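Local coordinates for putative DNA ligase-like protein Rv0938/MT0965 (Mycobacterium tuberculosis, PDB 2IRU) that probably repairs DNA double-strand breaks by non-homologous end joining together with Ku, this chain being its N-terminal primase-like polymerase domain, at residues A[42-47]-A[94-99]; A[111-116]-A[240-245]; A[171-176]-A[285-290]. All coordinates share one frame; numbering follows the deposited sequence.

Contact 1: A[42-47]-A[94-99]; sequences VMLGHI and PIIDSA
Leu44 lays its two methyls along the backbone of the 94-99 segment. Leu44 CD1 reaches the peptide that joins Ser98 to Ala99, 3.7 Å from Ser98 C, while Leu44 CD2 sits beside the preceding peptide, 3.7 Å from Ser98 N, and also meets the methyl Ile96 CG2. One turn further along the helix, Ile47 meets the same isoleucine from another direction: the two side chains cross obliquely, with Ile47 CD1 3.8 Å from Ile96 CG2 and Ile47 CG1 near Ile96 O. Ile47 has CG1 between its backbone N and carbonyl carbon (chi1 65°), and with chi2 extended CD1 is carried over to Ile96. Ile96 CG2 thus receives methyls from both helix residues.

No direct hydrogen bond joins the segments; a water molecule does the polar work. It donates to Ile47 O at 2.9 Å and accepts from Ile96 N at 2.8 Å, tying the backbone at Ile47 to that at Ile96.

Behind these residues, Leu102 of helix 99-107 packs against Leu44 and Ile96, and Trp104 touches Ile96 as well. The start of that helix is fixed by Ser98 at the N-cap position, whose OG bonds to Gly101 N and also to Gln10 OE1. Asp97 directs its CB away from helix 29-47, and Asp97 OD2 is hydrogen-bonded to Ser80 OG on the neighbouring strand 80-84. Ile47 also touches Ala242, and its side chain lies about 9 Å, between nearest atoms, from those of His114 and Thr239, which probably bind substrate. The whole is an apolar helix-to-loop junction in the LigD primase-polymerase domain, where the C-terminal turn of helix 29-47 packs on the N-capped link between strand 91-95 and helix 99-107.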
loop_
_atom_site.group_PDB
_atom_site.type_symbol
_atom_site.label_atom_id
_atom_site.label_comp_id
_atom_site.label_asym_id
_atom_site.label_seq_id
_atom_site.Cartn_x
_atom_site.Cartn_y
_atom_site.Cartn_z
ATOM N N VAL A 42 10.481 -5.544 -7.662
ATOM C CA VAL A 42 10.355 -4.191 -7.083
ATOM C C VAL A 42 9.326 -4.129 -5.957
ATOM O O VAL A 42 9.468 -3.280 -5.034
ATOM C CB VAL A 42 10.060 -3.102 -8.165
ATOM C CG1 VAL A 42 11.184 -3.062 -9.189
ATOM C CG2 VAL A 42 8.673 -3.302 -8.847
ATOM N N MET A 43 8.315 -5.001 -6.019
ATOM C CA MET A 43 7.256 -4.997 -5.008
ATOM C C MET A 43 7.680 -5.615 -3.666
ATOM O O MET A 43 7.282 -5.145 -2.591
ATOM C CB MET A 43 5.980 -5.712 -5.518
ATOM C CG MET A 43 4.788 -5.500 -4.611
ATOM S SD MET A 43 3.308 -6.251 -5.286
ATOM C CE MET A 43 2.094 -5.815 -4.018
ATOM N N LEU A 44 8.483 -6.666 -3.721
ATOM C CA LEU A 44 8.717 -7.481 -2.515
ATOM C C LEU A 44 9.357 -6.703 -1.347
ATOM O O LEU A 44 8.943 -6.880 -0.177
ATOM C CB LEU A 44 9.482 -8.744 -2.847
ATOM C CG LEU A 44 8.614 -9.775 -3.565
ATOM C CD1 LEU A 44 9.595 -10.839 -4.021
ATOM C CD2 LEU A 44 7.540 -10.347 -2.677
ATOM N N GLY A 45 10.273 -5.777 -1.661
ATOM C CA GLY A 45 11.042 -5.065 -0.629
ATOM C C GLY A 45 10.114 -4.238 0.257
ATOM O O GLY A 45 10.414 -3.968 1.422
ATOM N N HIS A 46 8.986 -3.823 -0.308
ATOM C CA HIS A 46 8.055 -2.936 0.424
ATOM C C HIS A 46 6.936 -3.631 1.195
ATOM O O HIS A 46 6.186 -2.968 1.960
ATOM C CB HIS A 46 7.508 -1.845 -0.511
ATOM C CG HIS A 46 8.559 -1.303 -1.424
ATOM N ND1 HIS A 46 9.621 -0.549 -0.969
ATOM C CD2 HIS A 46 8.746 -1.466 -2.750
ATOM C CE1 HIS A 46 10.412 -0.262 -1.992
ATOM N NE2 HIS A 46 9.904 -0.817 -3.082
ATOM N N ILE A 47 6.843 -4.955 0.995
ATOM C CA ILE A 47 5.926 -5.802 1.737
ATOM C C ILE A 47 6.639 -6.869 2.588
ATOM O O ILE A 47 6.014 -7.463 3.456
ATOM C CB ILE A 47 4.827 -6.405 0.846
ATOM C CG1 ILE A 47 5.430 -7.360 -0.187
ATOM C CG2 ILE A 47 4.127 -5.269 0.066
ATOM C CD1 ILE A 47 4.334 -8.044 -1.122
ATOM N N PRO A 94 -0.205 -14.207 6.458
ATOM C CA PRO A 94 0.908 -14.587 5.580
ATOM C C PRO A 94 1.851 -13.385 5.510
ATOM O O PRO A 94 1.420 -12.257 5.715
ATOM C CB PRO A 94 0.250 -14.774 4.204
ATOM C CG PRO A 94 -1.026 -13.917 4.253
ATOM C CD PRO A 94 -1.411 -13.775 5.719
ATOM N N ILE A 95 3.118 -13.637 5.285
ATOM C CA ILE A 95 4.088 -12.579 4.943
ATOM C C ILE A 95 4.520 -12.963 3.521
ATOM O O ILE A 95 5.003 -14.054 3.300
ATOM C CB ILE A 95 5.298 -12.602 5.901
ATOM C CG1 ILE A 95 4.871 -12.295 7.350
ATOM C CG2 ILE A 95 6.435 -11.649 5.369
ATOM C CD1 ILE A 95 5.912 -12.707 8.347
ATOM N N ILE A 96 4.335 -12.057 2.573
ATOM C CA ILE A 96 4.682 -12.347 1.181
ATOM C C ILE A 96 6.093 -11.849 0.977
ATOM O O ILE A 96 6.358 -10.660 1.159
ATOM C CB ILE A 96 3.688 -11.643 0.232
ATOM C CG1 ILE A 96 2.242 -12.116 0.548
ATOM C CG2 ILE A 96 4.094 -11.847 -1.211
ATOM C CD1 ILE A 96 1.964 -13.612 0.369
ATOM N N ASP A 97 6.999 -12.781 0.657
ATOM C CA ASP A 97 8.439 -12.481 0.653
ATOM C C ASP A 97 9.175 -13.212 -0.462
ATOM O O ASP A 97 10.410 -13.279 -0.455
ATOM C CB ASP A 97 9.071 -12.764 2.040
ATOM C CG ASP A 97 8.837 -14.198 2.524
ATOM O OD1 ASP A 97 8.389 -15.072 1.725
ATOM O OD2 ASP A 97 9.123 -14.466 3.737
ATOM N N SER A 98 8.399 -13.717 -1.428
ATOM C CA SER A 98 8.966 -14.379 -2.611
ATOM C C SER A 98 8.035 -14.159 -3.795
ATOM O O SER A 98 6.830 -13.885 -3.645
ATOM C CB SER A 98 9.107 -15.879 -2.380
ATOM O OG SER A 98 7.817 -16.515 -2.325
ATOM N N ALA A 99 8.617 -14.288 -4.990
ATOM C CA ALA A 99 7.823 -14.188 -6.219
ATOM C C ALA A 99 6.672 -15.214 -6.234
ATOM O O ALA A 99 5.526 -14.897 -6.621
ATOM C CB ALA A 99 8.742 -14.357 -7.442
HETATM O O HOH W 1 3.774 -9.361 3.219
#

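Contact 2: A[111-116]-A[240-245]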
loop_
_atom_site.group_PDB
_atom_site.type_symbol
_atom_site.label_atom_id
_atom_site.label_comp_id
_atom_site.label_asym_id
_atom_site.label_seq_id
_atom_site.Cartn_x
_atom_site.Cartn_y
_atom_site.Cartn_z
ATOM N N LEU A 111 -6.731 -9.342 -5.621
ATOM C CA LEU A 111 -6.284 -8.211 -6.462
ATOM C C LEU A 111 -5.494 -7.246 -5.616
ATOM O O LEU A 111 -4.504 -6.661 -6.084
ATOM C CB LEU A 111 -7.499 -7.493 -7.108
ATOM C CG LEU A 111 -8.394 -8.430 -7.925
ATOM C CD1 LEU A 111 -9.544 -7.603 -8.552
ATOM C CD2 LEU A 111 -7.561 -9.233 -8.996
ATOM N N GLU A 112 -5.927 -7.079 -4.370
ATOM C CA GLU A 112 -5.292 -6.103 -3.452
ATOM C C GLU A 112 -4.478 -6.758 -2.351
ATOM O O GLU A 112 -4.933 -7.726 -1.704
ATOM C CB GLU A 112 -6.344 -5.198 -2.836
ATOM C CG GLU A 112 -7.016 -4.327 -3.909
ATOM C CD GLU A 112 -7.908 -3.225 -3.353
ATOM O OE1 GLU A 112 -8.162 -3.208 -2.138
ATOM O OE2 GLU A 112 -8.421 -2.411 -4.170
ATOM N N VAL A 113 -3.271 -6.231 -2.174
ATOM C CA VAL A 113 -2.428 -6.556 -0.992
ATOM C C VAL A 113 -2.309 -5.282 -0.140
ATOM O O VAL A 113 -1.934 -4.235 -0.668
ATOM C CB VAL A 113 -1.034 -7.046 -1.435
ATOM C CG1 VAL A 113 -0.117 -7.353 -0.237
ATOM C CG2 VAL A 113 -1.208 -8.254 -2.353
ATOM N N HIS A 114 -2.631 -5.381 1.146
ATOM C CA HIS A 114 -2.553 -4.256 2.085
ATOM C C HIS A 114 -1.573 -4.617 3.187
ATOM O O HIS A 114 -1.573 -5.773 3.654
ATOM C CB HIS A 114 -3.923 -4.015 2.718
ATOM C CG HIS A 114 -4.992 -3.615 1.744
ATOM N ND1 HIS A 114 -5.623 -2.391 1.793
ATOM C CD2 HIS A 114 -5.564 -4.294 0.716
ATOM C CE1 HIS A 114 -6.530 -2.327 0.831
ATOM N NE2 HIS A 114 -6.534 -3.479 0.178
ATOM N N VAL A 115 -0.710 -3.674 3.573
ATOM C CA VAL A 115 0.264 -3.941 4.652
ATOM C C VAL A 115 0.344 -2.725 5.616
ATOM O O VAL A 115 0.083 -1.561 5.211
ATOM C CB VAL A 115 1.705 -4.242 4.103
ATOM C CG1 VAL A 115 1.740 -5.604 3.339
ATOM C CG2 VAL A 115 2.231 -3.067 3.221
ATOM N N PRO A 116 0.705 -2.984 6.890
ATOM C CA PRO A 116 0.950 -1.851 7.809
ATOM C C PRO A 116 2.369 -1.321 7.658
ATOM O O PRO A 116 3.126 -1.840 6.830
ATOM C CB PRO A 116 0.727 -2.492 9.184
ATOM C CG PRO A 116 1.323 -3.950 8.991
ATOM C CD PRO A 116 0.869 -4.303 7.537
ATOM N N THR A 240 -2.561 -0.459 4.817
ATOM C CA THR A 240 -2.625 0.461 3.677
ATOM C C THR A 240 -2.220 -0.305 2.417
ATOM O O THR A 240 -1.283 -1.148 2.453
ATOM C CB THR A 240 -1.663 1.674 3.917
ATOM O OG1 THR A 240 -2.127 2.398 5.083
ATOM C CG2 THR A 240 -1.580 2.562 2.715
ATOM N N ILE A 241 -2.980 -0.079 1.349
ATOM C CA ILE A 241 -2.686 -0.678 0.038
ATOM C C ILE A 241 -1.184 -0.635 -0.272
ATOM O O ILE A 241 -0.533 0.441 -0.167
ATOM C CB ILE A 241 -3.486 0.013 -1.091
ATOM C CG1 ILE A 241 -3.392 -0.780 -2.405
ATOM C CG2 ILE A 241 -3.049 1.510 -1.311
ATOM C CD1 ILE A 241 -4.290 -2.063 -2.400
ATOM N N ALA A 242 -0.643 -1.777 -0.654
ATOM C CA ALA A 242 0.792 -1.856 -0.886
ATOM C C ALA A 242 1.225 -1.233 -2.200
ATOM O O ALA A 242 0.550 -1.401 -3.208
ATOM C CB ALA A 242 1.239 -3.268 -0.827
ATOM N N PRO A 243 2.391 -0.542 -2.201
ATOM C CA PRO A 243 2.884 -0.080 -3.493
ATOM C C PRO A 243 2.935 -1.258 -4.504
ATOM O O PRO A 243 3.318 -2.394 -4.128
ATOM C CB PRO A 243 4.299 0.410 -3.186
ATOM C CG PRO A 243 4.220 0.866 -1.728
ATOM C CD PRO A 243 3.280 -0.156 -1.085
ATOM N N TYR A 244 2.574 -0.945 -5.744
ATOM C CA TYR A 244 2.477 -1.928 -6.855
ATOM C C TYR A 244 1.264 -2.877 -6.810
ATOM O O TYR A 244 1.021 -3.602 -7.778
ATOM C CB TYR A 244 3.747 -2.738 -7.011
ATOM C CG TYR A 244 4.948 -1.870 -7.296
ATOM C CD1 TYR A 244 5.162 -1.377 -8.600
ATOM C CD2 TYR A 244 5.891 -1.577 -6.296
ATOM C CE1 TYR A 244 6.277 -0.585 -8.895
ATOM C CE2 TYR A 244 7.026 -0.773 -6.583
ATOM C CZ TYR A 244 7.197 -0.292 -7.887
ATOM O OH TYR A 244 8.262 0.479 -8.221
ATOM N N SER A 245 0.496 -2.836 -5.720
ATOM C CA SER A 245 -0.756 -3.631 -5.718
ATOM C C SER A 245 -1.715 -3.125 -6.784
ATOM O O SER A 245 -1.856 -1.896 -6.997
ATOM C CB SER A 245 -1.473 -3.534 -4.358
ATOM O OG SER A 245 -2.656 -4.366 -4.346
#
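Ile241 places its terminal methyl over one face of the His114 imidazole, a CH-pi contact with Ile241 CD1 4.0 Å from the His114 ring centroid and 22° off the normal, displaced toward the NE2 rim. CG1 of Ile241 stands anti to the backbone N (chi1 -169°), and the bend at chi2 turns CD1 across the ring and against the Glu112 side chain, which it crosses at about a right angle, 3.8 Å from Glu112 CB. The ring's rotation is fixed from its edge: His114 NE2 donates in the ring plane to Glu112 OE1 at 2.8 Å, on the anti side but tilted out of the carboxylate plane. Glu112 OE2 in turn makes a salt bridge to Arg247 NE and accepts from Gly248 N, so the carboxylate that positions the histidine is itself held by a second shell. Phe67 meets the His114 ring edge-to-face.

Beneath the side chains, strand 240-241 runs antiparallel to strand 112-115 at the border of a four-stranded sheet. His114 and Ile241 form a non-hydrogen-bonded pair, and Val115 and Thr240 the hydrogen-bonded pair beside it, Val115 N giving to Thr240 O at 2.8 Å and Thr240 N returning to Val115 O. By similarity His114 and Arg247 bind the substrate in this primase-polymerase site, as does Gln233, the hydrogen-bond partner of Thr240 OG1.

Past Ile241 the ladder gives way to a type II turn over Ala242-Ser245, yet the bonding to the strand continues. Ala242 N donates to Val113 O in the carbonyl plane at 2.8 Å, and Ser245 OG accepts from Val113 N at 2.9 Å, nearly straight at 167°. A side-chain oxygen thus takes a backbone amide. Away from the imidazole, Ala242 CB touches Val113 CG1 and Val115 CG2, and Ile47 of helix 29-47 packs on Val115.

Contact 3: A[171-176]-A[285-290]; sequences FPVTSG and DLLERL
This is a mainly apolar contact between strand 171-174 of the large mixed sheet and the loop that follows helix 273-283. Phe171 carries it. Leu287 and Phe171 slide past each other in opposite directions, Leu287 CD2 lying only 3.4 Å from Phe171 CB, a tight fit. Farther out, Arg289 crosses the phenyl at about a right angle: the Phe171 ring turns its CE1 and CZ corner to one face of the Arg289 guanidinium, 3.4 Å from Phe171 CE1 to Arg289 NH2, with the planes 81° apart and Arg289 NE at the ring's edge. The bend at chi3 (-66°) folds the arginine back toward the ring. Leu290 CD1 adds a looser touch at Phe171 CD2, and Val173 CG2 meets Leu287 CD1 at 4.1 Å.

The loop owes its shape to an Asx turn within a type I beta turn from Asp285 to Glu288. Leu287 N donates at 2.9 Å to Asp285 OD1, coming in from above the carboxylate plane. That carboxylate is also bonded to Tyr244 OH and His46 NE2. At the other end of the strand, Ser175 and Gly176 begin a segment that by similarity binds the polymerase substrate, and Ser175 OG accepts from Ser177 N within it.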
loop_
_atom_site.group_PDB
_atom_site.type_symbol
_atom_site.label_atom_id
_atom_site.label_comp_id
_atom_site.label_asym_id
_atom_site.label_seq_id
_atom_site.Cartn_x
_atom_site.Cartn_y
_atom_site.Cartn_z
ATOM N N PHE A 171 8.258 9.952 -0.571
ATOM C CA PHE A 171 8.008 9.309 -1.860
ATOM C C PHE A 171 6.515 9.317 -2.163
ATOM O O PHE A 171 5.712 8.795 -1.362
ATOM C CB PHE A 171 8.493 7.841 -1.841
ATOM C CG PHE A 171 9.956 7.701 -1.539
ATOM C CD1 PHE A 171 10.891 7.625 -2.579
ATOM C CD2 PHE A 171 10.417 7.659 -0.210
ATOM C CE1 PHE A 171 12.255 7.500 -2.313
ATOM C CE2 PHE A 171 11.783 7.533 0.063
ATOM C CZ PHE A 171 12.709 7.454 -0.974
ATOM N N PRO A 172 6.131 9.824 -3.341
ATOM C CA PRO A 172 4.706 9.740 -3.640
ATOM C C PRO A 172 4.280 8.485 -4.377
ATOM O O PRO A 172 5.023 7.946 -5.184
ATOM C CB PRO A 172 4.457 10.964 -4.540
ATOM C CG PRO A 172 5.801 11.260 -5.194
ATOM C CD PRO A 172 6.888 10.525 -4.406
ATOM N N VAL A 173 3.067 8.054 -4.081
ATOM C CA VAL A 173 2.503 6.863 -4.704
ATOM C C VAL A 173 1.029 7.143 -4.962
ATOM O O VAL A 173 0.242 7.302 -4.005
ATOM C CB VAL A 173 2.622 5.607 -3.787
ATOM C CG1 VAL A 173 2.000 4.417 -4.496
ATOM C CG2 VAL A 173 4.079 5.307 -3.440
ATOM N N THR A 174 0.640 7.250 -6.232
ATOM C CA THR A 174 -0.785 7.474 -6.529
ATOM C C THR A 174 -1.481 6.157 -6.162
ATOM O O THR A 174 -0.984 5.094 -6.510
ATOM C CB THR A 174 -1.055 7.944 -7.966
ATOM O OG1 THR A 174 -0.323 7.165 -8.927
ATOM C CG2 THR A 174 -0.654 9.449 -8.099
ATOM N N SER A 175 -2.579 6.246 -5.442
ATOM C CA SER A 175 -3.192 5.054 -4.816
ATOM C C SER A 175 -3.866 4.094 -5.779
ATOM O O SER A 175 -4.161 2.963 -5.370
ATOM C CB SER A 175 -4.254 5.474 -3.781
ATOM O OG SER A 175 -5.396 5.975 -4.424
ATOM N N GLY A 176 -4.148 4.512 -7.025
ATOM C CA GLY A 176 -4.938 3.710 -7.973
ATOM C C GLY A 176 -6.430 3.966 -7.867
ATOM O O GLY A 176 -7.193 3.576 -8.734
ATOM N N ASP A 285 12.757 0.762 -9.767
ATOM C CA ASP A 285 11.863 1.057 -8.648
ATOM C C ASP A 285 12.120 2.482 -8.109
ATOM O O ASP A 285 13.199 2.773 -7.570
ATOM C CB ASP A 285 12.053 -0.011 -7.558
ATOM C CG ASP A 285 11.175 0.204 -6.321
ATOM O OD1 ASP A 285 10.152 0.918 -6.383
ATOM O OD2 ASP A 285 11.498 -0.413 -5.281
ATOM N N LEU A 286 11.125 3.364 -8.250
ATOM C CA LEU A 286 11.236 4.729 -7.707
ATOM C C LEU A 286 11.254 4.738 -6.163
ATOM O O LEU A 286 11.728 5.717 -5.549
ATOM C CB LEU A 286 10.119 5.641 -8.257
ATOM C CG LEU A 286 10.072 5.848 -9.773
ATOM C CD1 LEU A 286 8.903 6.780 -10.133
ATOM C CD2 LEU A 286 11.389 6.415 -10.329
ATOM N N LEU A 287 10.785 3.644 -5.559
ATOM C CA LEU A 287 10.805 3.456 -4.105
ATOM C C LEU A 287 12.054 2.669 -3.606
ATOM O O LEU A 287 12.089 2.222 -2.456
ATOM C CB LEU A 287 9.526 2.683 -3.665
ATOM C CG LEU A 287 8.172 3.354 -3.863
ATOM C CD1 LEU A 287 7.088 2.474 -3.241
ATOM C CD2 LEU A 287 8.176 4.744 -3.225
ATOM N N GLU A 288 13.062 2.500 -4.453
ATOM C CA GLU A 288 14.258 1.732 -4.067
ATOM C C GLU A 288 14.740 2.056 -2.632
ATOM O O GLU A 288 15.081 1.160 -1.845
ATOM C CB GLU A 288 15.389 2.023 -5.054
ATOM C CG GLU A 288 16.569 1.057 -4.972
ATOM C CD GLU A 288 16.617 0.107 -6.147
ATOM O OE1 GLU A 288 15.780 -0.830 -6.209
ATOM O OE2 GLU A 288 17.496 0.316 -7.019
ATOM N N ARG A 289 14.762 3.348 -2.315
ATOM C CA ARG A 289 15.343 3.848 -1.065
ATOM C C ARG A 289 14.410 3.777 0.146
ATOM O O ARG A 289 14.832 4.059 1.280
ATOM C CB ARG A 289 15.790 5.296 -1.268
ATOM C CG ARG A 289 16.963 5.481 -2.217
ATOM C CD ARG A 289 17.103 6.965 -2.590
ATOM N NE ARG A 289 15.958 7.452 -3.384
ATOM C CZ ARG A 289 15.590 8.729 -3.482
ATOM N NH1 ARG A 289 16.260 9.683 -2.829
ATOM N NH2 ARG A 289 14.547 9.060 -4.233
ATOM N N LEU A 290 13.143 3.432 -0.086
ATOM C CA LEU A 290 12.164 3.421 1.012
ATOM C C LEU A 290 12.394 2.328 2.068
ATOM O O LEU A 290 12.204 2.568 3.263
ATOM C CB LEU A 290 10.739 3.289 0.477
ATOM C CG LEU A 290 9.591 3.172 1.492
ATOM C CD1 LEU A 290 9.487 4.412 2.353
ATOM C CD2 LEU A 290 8.267 2.875 0.719
#

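Contact 2 lies nearest the centre of the chain and is wholly buried; contact 3 is buried too but has the exposed Arg289 on its outer side, and contact 1 is only partly buried. Their chemistry follows: backbone ladder and a histidine-carboxylate pair in contact 2, methyl packing with one bridging water in contact 1, a phenyl among leucines and a guanidinium in contact 3. Helix 29-47 borders all three. Where it meets contact 2, Met43 CG packs on Pro243 O at 3.5 Å. The Asp285 carboxylate connects segments 42-47, 240-245 and 285-290, so a polar tie runs between contacts that are otherwise largely apolar at their borders.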